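Local coordinates for protein beta-gamma-crystallin (Geodia cydonium, PDB 4IAU) that is of unknown function but binds calcium and belongs to the beta/gamma-crystallin family, whose members are built from Greek key domains, at residues A30-T35 / W39-Q44; A116-G121 / K157-E162. One frame throughout, in Å; residues are numbered along the deposited sequence. Where two conformers were deposited one is given.

Contact 1 (A30-T35 / W39-Q44)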
ATOM      1  N   ALA A  30       1.211   1.074  20.327  1.00  6.50           N
ATOM      2  CA  ALA A  30      -0.218   1.187  20.633  1.00  7.46           C
ATOM      3  C   ALA A  30      -0.876   2.431  20.011  1.00  6.56           C
ATOM      4  O   ALA A  30      -2.096   2.389  19.815  1.00  7.52           O
ATOM      5  CB  ALA A  30      -0.419   1.196  22.129  1.00  9.56           C
ATOM      6  N   ARG A  31      -0.154   3.507  19.791  1.00  6.36           N
ATOM      7  CA  ARG A  31      -0.726   4.764  19.287  1.00  5.96           C
ATOM      8  C   ARG A  31       0.133   5.266  18.142  1.00  5.56           C
ATOM      9  O   ARG A  31       1.315   4.935  18.024  1.00  6.14           O
ATOM     10  CB  ARG A  31      -0.855   5.816  20.397  1.00  6.97           C
ATOM     11  CG  ARG A  31      -1.827   5.395  21.474  1.00  9.48           C
ATOM     12  CD  ARG A  31      -2.231   6.548  22.429  1.00 12.83           C
ATOM     13  NE  ARG A  31      -1.152   6.975  23.178  1.00 12.91           N
ATOM     14  CZ  ARG A  31      -0.994   8.162  23.738  1.00 12.88           C
ATOM     15  NH1 ARG A  31      -1.832   9.175  23.565  1.00 16.70           N
ATOM     16  NH2 ARG A  31       0.121   8.311  24.409  1.00 17.18           N
ATOM     17  N   VAL A  32      -0.501   6.087  17.306  1.00  5.72           N
ATOM     18  CA  VAL A  32       0.099   6.495  16.031  1.00  5.53           C
ATOM     19  C   VAL A  32      -0.269   7.927  15.702  1.00  6.07           C
ATOM     20  O   VAL A  32      -1.398   8.379  15.963  1.00  7.29           O
ATOM     21  CB  VAL A  32      -0.403   5.545  14.922  1.00  6.19           C
ATOM     22  CG1 VAL A  32      -1.925   5.555  14.777  1.00  7.18           C
ATOM     23  CG2 VAL A  32       0.281   5.842  13.569  1.00  8.10           C
ATOM     24  N   ARG A  33       0.645   8.613  15.025  1.00  5.98           N
ATOM     25  CA  ARG A  33       0.381   9.867  14.342  1.00  6.10           C
ATOM     26  C   ARG A  33       1.237   9.917  13.071  1.00  5.34           C
ATOM     27  O   ARG A  33       2.446  10.055  13.156  1.00  6.04           O
ATOM     28  CB  ARG A  33       0.675  11.084  15.192  1.00  6.88           C
ATOM     29  CG  ARG A  33       0.370  12.397  14.510  1.00  7.13           C
ATOM     30  CD  ARG A  33       0.703  13.564  15.371  1.00  8.24           C
ATOM     31  NE  ARG A  33       0.681  14.809  14.627  1.00  7.77           N
ATOM     32  CZ  ARG A  33       1.014  15.984  15.137  1.00  8.83           C
ATOM     33  NH1 ARG A  33       1.346  16.063  16.422  1.00 11.31           N
ATOM     34  NH2 ARG A  33       1.015  17.022  14.305  1.00 11.00           N
ATOM     35  N   VAL A  34       0.580   9.796  11.903  1.00  6.01           N
ATOM     36  CA  VAL A  34       1.266  10.035  10.643  1.00  5.46           C
ATOM     37  C   VAL A  34       1.469  11.539  10.485  1.00  5.69           C
ATOM     38  O   VAL A  34       0.491  12.297  10.492  1.00  7.15           O
ATOM     39  CB  VAL A  34       0.465   9.495   9.452  1.00  6.37           C
ATOM     40  CG1 VAL A  34       1.117   9.928   8.160  1.00  6.62           C
ATOM     41  CG2 VAL A  34       0.358   7.986   9.518  1.00  7.19           C
ATOM     42  N   THR A  35       2.716  11.974  10.383  1.00  5.56           N
ATOM     43  CA  THR A  35       3.012  13.406  10.239  1.00  5.92           C
ATOM     44  C   THR A  35       3.314  13.784   8.789  1.00  5.61           C
ATOM     45  O   THR A  35       3.079  14.950   8.445  1.00  6.44           O
ATOM     46  CB  THR A  35       4.131  13.804  11.180  1.00  7.36           C
ATOM     47  OG1 THR A  35       5.288  13.058  10.873  1.00  8.89           O
ATOM     48  CG2 THR A  35       3.692  13.595  12.630  1.00  8.93           C
ATOM     49  N   TRP A  39       0.581   5.874   5.303  1.00  5.11           N
ATOM     50  CA  TRP A  39       1.184   4.671   5.782  1.00  5.24           C
ATOM     51  C   TRP A  39       0.155   3.547   5.911  1.00  5.08           C
ATOM     52  O   TRP A  39      -1.001   3.795   6.201  1.00  6.74           O
ATOM     53  CB  TRP A  39       1.844   4.890   7.158  1.00  5.18           C
ATOM     54  CG  TRP A  39       3.042   5.782   7.114  1.00  5.38           C
ATOM     55  CD1 TRP A  39       3.058   7.132   6.903  1.00  5.48           C
ATOM     56  CD2 TRP A  39       4.401   5.384   7.253  1.00  4.79           C
ATOM     57  NE1 TRP A  39       4.357   7.603   6.923  1.00  5.65           N
ATOM     58  CE2 TRP A  39       5.198   6.549   7.145  1.00  5.18           C
ATOM     59  CE3 TRP A  39       5.042   4.149   7.516  1.00  5.07           C
ATOM     60  CZ2 TRP A  39       6.603   6.506   7.258  1.00  5.69           C
ATOM     61  CZ3 TRP A  39       6.429   4.099   7.622  1.00  5.49           C
ATOM     62  CH2 TRP A  39       7.186   5.287   7.487  1.00  5.88           C
ATOM     63  N   ILE A  40       0.621   2.314   5.777  1.00  4.81           N
ATOM     64  CA  ILE A  40      -0.217   1.146   5.980  1.00  4.69           C
ATOM     65  C   ILE A  40       0.441   0.311   7.058  1.00  4.62           C
ATOM     66  O   ILE A  40       1.662   0.092   7.058  1.00  5.27           O
ATOM     67  CB  ILE A  40      -0.424   0.300   4.696  1.00  5.31           C
ATOM     68  CG1 ILE A  40      -0.707   1.182   3.500  1.00  6.73           C
ATOM     69  CG2 ILE A  40      -1.547  -0.708   4.928  1.00  5.51           C
ATOM     70  CD1 ILE A  40      -0.770   0.517   2.177  1.00  8.71           C
ATOM     71  N   PHE A  41      -0.380  -0.152   7.995  1.00  4.73           N
ATOM     72  CA  PHE A  41      -0.002  -0.954   9.147  1.00  4.89           C
ATOM     73  C   PHE A  41      -0.638  -2.322   9.027  1.00  4.77           C
ATOM     74  O   PHE A  41      -1.794  -2.427   8.592  1.00  5.39           O
ATOM     75  CB  PHE A  41      -0.399  -0.284  10.464  0.61  5.67           C
ATOM     76  CG  PHE A  41       0.172   1.131  10.566  0.61  5.45           C
ATOM     77  CD1 PHE A  41      -0.515   2.173   9.932  0.61  5.70           C
ATOM     78  CD2 PHE A  41       1.365   1.369  11.243  0.61  6.23           C
ATOM     79  CE1 PHE A  41       0.086   3.425   9.952  0.61  7.01           C
ATOM     80  CE2 PHE A  41       1.948   2.617  11.216  0.61  7.75           C
ATOM     81  CZ  PHE A  41       1.297   3.622  10.548  0.61  8.10           C
ATOM     82  N   TYR A  42       0.099  -3.368   9.453  1.00  4.76           N
ATOM     83  CA  TYR A  42      -0.335  -4.726   9.252  1.00  4.74           C
ATOM     84  C   TYR A  42      -0.170  -5.526  10.539  1.00  4.88           C
ATOM     85  O   TYR A  42       0.810  -5.369  11.263  1.00  5.52           O
ATOM     86  CB  TYR A  42       0.505  -5.402   8.162  1.00  5.13           C
ATOM     87  CG  TYR A  42       0.518  -4.651   6.850  1.00  4.95           C
ATOM     88  CD1 TYR A  42       1.414  -3.626   6.624  1.00  5.13           C
ATOM     89  CD2 TYR A  42      -0.378  -4.954   5.830  1.00  5.29           C
ATOM     90  CE1 TYR A  42       1.426  -2.917   5.444  1.00  5.38           C
ATOM     91  CE2 TYR A  42      -0.370  -4.277   4.611  1.00  5.29           C
ATOM     92  CZ  TYR A  42       0.560  -3.255   4.410  1.00  4.98           C
ATOM     93  OH  TYR A  42       0.651  -2.563   3.240  1.00  5.48           O
ATOM     94  N   GLN A  43      -1.104  -6.461  10.740  1.00  5.40           N
ATOM     95  CA  GLN A  43      -1.073  -7.309  11.927  1.00  5.64           C
ATOM     96  C   GLN A  43       0.060  -8.317  11.917  1.00  5.84           C
ATOM     97  O   GLN A  43       0.539  -8.724  12.993  1.00  6.24           O
ATOM     98  CB  GLN A  43      -2.452  -8.004  12.025  1.00  6.92           C
ATOM     99  CG  GLN A  43      -2.600  -8.902  13.213  1.00  9.32           C
ATOM    100  CD  GLN A  43      -4.003  -9.408  13.351  1.00  9.46           C
ATOM    101  OE1 GLN A  43      -4.689  -9.671  12.339  1.00 10.15           O
ATOM    102  NE2 GLN A  43      -4.453  -9.552  14.572  1.00 12.53           N
ATOM    103  N   GLN A  44       0.478  -8.781  10.734  1.00  5.62           N
ATOM    104  CA  GLN A  44       1.557  -9.723  10.586  1.00  5.56           C
ATOM    105  C   GLN A  44       2.789  -9.046  10.023  1.00  5.50           C
ATOM    106  O   GLN A  44       2.715  -8.034   9.318  1.00  6.36           O
ATOM    107  CB  GLN A  44       1.178 -10.877   9.638  1.00  5.53           C
ATOM    108  CG  GLN A  44      -0.097 -11.595   9.992  1.00  6.16           C
ATOM    109  CD  GLN A  44      -0.476 -12.621   8.950  1.00  5.95           C
ATOM    110  OE1 GLN A  44      -0.434 -12.351   7.748  1.00  6.46           O
ATOM    111  NE2 GLN A  44      -0.848 -13.810   9.418  1.00  6.83           N
TER
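Val34 meets the indole of Trp39 through both of its methyl groups. CG1 of Val34 lies 3.6 Å from CD1 of Trp39, on the pyrrole part of the ring. CG2 of Val34 is 3.9 Å from CD1 of Trp39. Both methyls come to CD1 from the same side, and the valine side chain meets the indole at a slant. Both arise from one torsion: CG1 of Val34 is anti to the backbone N (chi1 172°), which leaves CG2 beside that N, and both methyls face the indole. Two residues back along the strand, CG2 of Val32 touches CZ of Phe41 at 3.9 Å. This is a single methyl against the far end of a phenyl ring, and again the approach is slanted. No hydrogen bond joins the segments, so the link is purely apolar. All four side chains are buried.

The backbones stand well apart. The CA atoms of Val32 and Phe41 are 10.1 Å from each other, and those of Val34 and Trp39 are 7.2 Å apart. As a polar anchor, Trp39 NE1 donates a hydrogen bond to the carbonyl O of Lys36, at the end of strand 31-36. Further out, Val6 packs on Val32, Val34 and Trp39. Leu60 touches Val32, Val34 and Phe41, while Phe76 and Pro78 lie against Trp39.

Strand 31-36 pairs with strand 5-9, where Ala30 and Arg31 both face Val9 in a classic beta bulge. Strand 38-42 belongs to a different sheet. The contact is therefore core packing between the two facing sheets of a Greek key beta sandwich, the crystallin fold.

Contact 2 (A116-G121 / K157-E162)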
ATOM      1  N   ALA A 116      -4.470  -2.088  -5.153  1.00  5.50           N
ATOM      2  CA  ALA A 116      -3.708  -0.932  -5.599  1.00  5.58           C
ATOM      3  C   ALA A 116      -4.179   0.323  -4.880  1.00  5.69           C
ATOM      4  O   ALA A 116      -5.356   0.452  -4.552  1.00  6.22           O
ATOM      5  CB  ALA A 116      -3.839  -0.678  -7.091  1.00  6.84           C
ATOM      6  N   LEU A 117      -3.247   1.259  -4.712  1.00  5.92           N
ATOM      7  CA  LEU A 117      -3.532   2.606  -4.294  1.00  5.98           C
ATOM      8  C   LEU A 117      -3.098   3.547  -5.405  1.00  6.19           C
ATOM      9  O   LEU A 117      -1.922   3.585  -5.738  1.00  7.08           O
ATOM     10  CB  LEU A 117      -2.805   2.971  -2.988  1.00  6.66           C
ATOM     11  CG  LEU A 117      -3.290   2.179  -1.788  1.00  7.45           C
ATOM     12  CD1 LEU A 117      -2.361   2.405  -0.584  1.00  9.10           C
ATOM     13  CD2 LEU A 117      -4.717   2.559  -1.418  1.00  8.71           C
ATOM     14  N   ILE A 118      -4.052   4.312  -5.960  1.00  6.53           N
ATOM     15  CA  ILE A 118      -3.719   5.286  -6.992  1.00  6.63           C
ATOM     16  C   ILE A 118      -3.824   6.657  -6.347  1.00  7.07           C
ATOM     17  O   ILE A 118      -4.920   7.105  -5.981  1.00  7.88           O
ATOM     18  CB  ILE A 118      -4.599   5.186  -8.242  1.00  6.86           C
ATOM     19  CG1 ILE A 118      -4.550   3.774  -8.829  1.00  7.22           C
ATOM     20  CG2 ILE A 118      -4.143   6.225  -9.244  1.00  7.56           C
ATOM     21  CD1 ILE A 118      -5.334   3.561 -10.106  1.00  8.51           C
ATOM     22  N   SER A 119      -2.688   7.339  -6.208  1.00  7.80           N
ATOM     23  CA  SER A 119      -2.683   8.676  -5.630  1.00  8.77           C
ATOM     24  C   SER A 119      -2.794   9.763  -6.689  1.00  9.15           C
ATOM     25  O   SER A 119      -3.395  10.810  -6.442  1.00 12.28           O
ATOM     26  CB  SER A 119      -1.439   8.914  -4.769  0.55  8.78           C
ATOM     27  OG  SER A 119      -1.432  10.237  -4.224  0.55 11.17           O
ATOM     28  N   GLN A 120      -2.203   9.571  -7.852  1.00  8.84           N
ATOM     29  CA  GLN A 120      -2.158  10.602  -8.865  1.00  9.62           C
ATOM     30  C   GLN A 120      -2.230   9.939 -10.224  1.00  9.04           C
ATOM     31  O   GLN A 120      -1.671   8.870 -10.424  1.00  9.36           O
ATOM     32  CB  GLN A 120      -0.847  11.396  -8.775  1.00 11.24           C
ATOM     33  CG  GLN A 120      -0.861  12.743  -9.428  1.00 14.18           C
ATOM     34  CD  GLN A 120       0.514  13.386  -9.328  1.00 16.00           C
ATOM     35  OE1 GLN A 120       0.719  14.367  -8.556  1.00 23.45           O
ATOM     36  NE2 GLN A 120       1.640  12.938  -9.820  1.00 21.02           N
ATOM     37  N   GLY A 121      -2.882  10.634 -11.167  1.00  9.73           N
ATOM     38  CA  GLY A 121      -2.925  10.226 -12.545  1.00  9.98           C
ATOM     39  C   GLY A 121      -4.180   9.439 -12.923  1.00  7.94           C
ATOM     40  O   GLY A 121      -4.834   8.832 -12.127  1.00  8.88           O
ATOM     41  N   LYS A 157      -1.164  -6.913 -15.981  1.00  6.71           N
ATOM     42  CA  LYS A 157       0.137  -7.089 -16.584  1.00  6.77           C
ATOM     43  C   LYS A 157       0.774  -5.826 -17.092  1.00  6.46           C
ATOM     44  O   LYS A 157       2.022  -5.790 -17.235  1.00  7.01           O
ATOM     45  CB  LYS A 157       0.084  -8.147 -17.689  1.00  7.35           C
ATOM     46  CG  LYS A 157       0.105  -9.556 -17.154  1.00  9.11           C
ATOM     47  CD  LYS A 157       0.125 -10.581 -18.321  1.00 11.23           C
ATOM     48  CE  LYS A 157       0.347 -11.999 -17.824  1.00 14.23           C
ATOM     49  NZ  LYS A 157      -0.699 -12.489 -16.884  1.00 24.49           N
ATOM     50  N   SER A 158       0.044  -4.775 -17.409  1.00  6.33           N
ATOM     51  CA  SER A 158       0.617  -3.515 -17.772  1.00  6.12           C
ATOM     52  C   SER A 158      -0.352  -2.405 -17.408  1.00  6.29           C
ATOM     53  O   SER A 158      -1.571  -2.652 -17.281  1.00  6.73           O
ATOM     54  CB  SER A 158       1.042  -3.436 -19.231  1.00  6.61           C
ATOM     55  OG  SER A 158      -0.012  -3.643 -20.138  1.00  6.92           O
HETATM   56  N   MSE A 159       0.176  -1.197 -17.207  1.00  6.45           N
HETATM   57  CA  MSE A 159      -0.610  -0.073 -16.723  1.00  6.83           C
HETATM   58  C   MSE A 159       0.006   1.181 -17.286  1.00  7.08           C
HETATM   59  O   MSE A 159       1.146   1.482 -17.015  1.00  8.61           O
HETATM   60  CB  MSE A 159      -0.697  -0.132 -15.193  1.00  7.84           C
HETATM   61  CG  MSE A 159      -1.605   0.881 -14.553  1.00  8.83           C
HETATM   62 SE   MSE A 159      -1.895   0.378 -12.703  1.00  9.71          SE
HETATM   63  CE  MSE A 159      -2.330   2.095 -12.002  1.00 10.15           C
ATOM     64  N   GLU A 160      -0.784   1.911 -18.110  1.00  7.41           N
ATOM     65  CA  GLU A 160      -0.299   3.042 -18.865  1.00  7.97           C
ATOM     66  C   GLU A 160      -0.861   4.319 -18.240  1.00  8.44           C
ATOM     67  O   GLU A 160      -2.070   4.424 -17.985  1.00  9.75           O
ATOM     68  CB  GLU A 160      -0.732   2.922 -20.351  1.00 10.25           C
ATOM     69  CG  GLU A 160      -0.042   3.975 -21.177  1.00 18.29           C
ATOM     70  CD  GLU A 160       0.153   3.679 -22.630  1.00 23.75           C
ATOM     71  OE1 GLU A 160      -0.890   3.285 -23.161  1.00 29.32           O
ATOM     72  OE2 GLU A 160       1.265   3.819 -23.209  1.00 35.08           O
ATOM     73  N   ARG A 161      -0.009   5.301 -17.996  1.00  8.36           N
ATOM     74  CA  ARG A 161      -0.451   6.581 -17.476  1.00  8.55           C
ATOM     75  C   ARG A 161      -0.860   7.452 -18.641  1.00  9.72           C
ATOM     76  O   ARG A 161      -0.092   7.638 -19.577  1.00 11.93           O
ATOM     77  CB  ARG A 161       0.667   7.214 -16.646  1.00  9.53           C
ATOM     78  CG  ARG A 161       0.179   8.451 -15.909  1.00 10.06           C
ATOM     79  CD  ARG A 161       1.223   8.940 -14.997  1.00 10.35           C
ATOM     80  NE  ARG A 161       0.762  10.078 -14.256  1.00 11.15           N
ATOM     81  CZ  ARG A 161       1.130  10.433 -13.017  1.00 11.17           C
ATOM     82  NH1 ARG A 161       2.041   9.707 -12.383  1.00 11.01           N
ATOM     83  NH2 ARG A 161       0.467  11.485 -12.605  1.00 14.01           N
ATOM     84  N   GLU A 162      -2.040   8.007 -18.563  1.00 10.75           N
ATOM     85  CA  GLU A 162      -2.563   8.893 -19.611  1.00 13.67           C
ATOM     86  C   GLU A 162      -2.018  10.263 -19.372  1.00 17.89           C
ATOM     87  O   GLU A 162      -1.491  10.724 -18.332  1.00 22.68           O
ATOM     88  CB  GLU A 162      -4.096   8.894 -19.590  1.00 18.18           C
ATOM     89  CG  GLU A 162      -4.825   7.593 -19.765  1.00 23.92           C
ATOM     90  CD  GLU A 162      -6.325   7.701 -19.958  1.00 26.36           C
ATOM     91  OE1 GLU A 162      -6.967   8.590 -19.357  1.00 35.98           O
ATOM     92  OE2 GLU A 162      -6.923   6.901 -20.724  1.00 31.35           O
TER
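Arg161 lays its guanidinium beside Gln120 and Gly121. The carbonyl O of Gln120 sits over one face, 3.9 Å above the plane of the Arg161 guanidinium, displaced from its middle. CD of Gln120 lies at the edge, in the plane. CA of Gly121 approaches obliquely, 3.6 Å from NH2 of Arg161. The Gln120 side chain crosses the arginine at a slant, its CG 3.7 Å from NH2 of Arg161. The Arg161 chain is extended from CG to NE, with CG trans to the backbone N (chi1 -171°), and this reach carries the charged group to the loop. There NH1 of Arg161 gives a hydrogen bond to the carbonyl O of Val84. With alanine in place of Arg161, the Val84 carbonyl is likely to lose this partner, and a gap is likely to open beside Gln120 and Gly121.

Deeper in, the chemistry turns apolar. CD1 of Ile118 and CE of Met159, a selenomethionine, meet tip to tip at 3.8 Å. Trp123 touches Ile118, Met159 and Arg161. The contact thus joins the two sheets of the second crystallin domain in two ways: apolar tips in the interior, and a partly exposed cationic group against the loop at the margin.

In the fold
Contact 1 and contact 2 each bridge the two sheets of one crystallin domain. They follow one another along the chain. Their centres are about 25 Å apart, on opposite sides of the centre of the chain. They still touch where the domains meet: CD1 of Ile40 packs on CD1 of Leu117 at 3.7 Å. Phe94 lies against both of these side chains and also accepts a hydrogen bond from Tyr42 OH. Both contacts lie away from the calcium site formed by Lys90, Gly112, Ser114 and Asp154. Strand 115-118, which carries part of contact 2, begins just after Ser114.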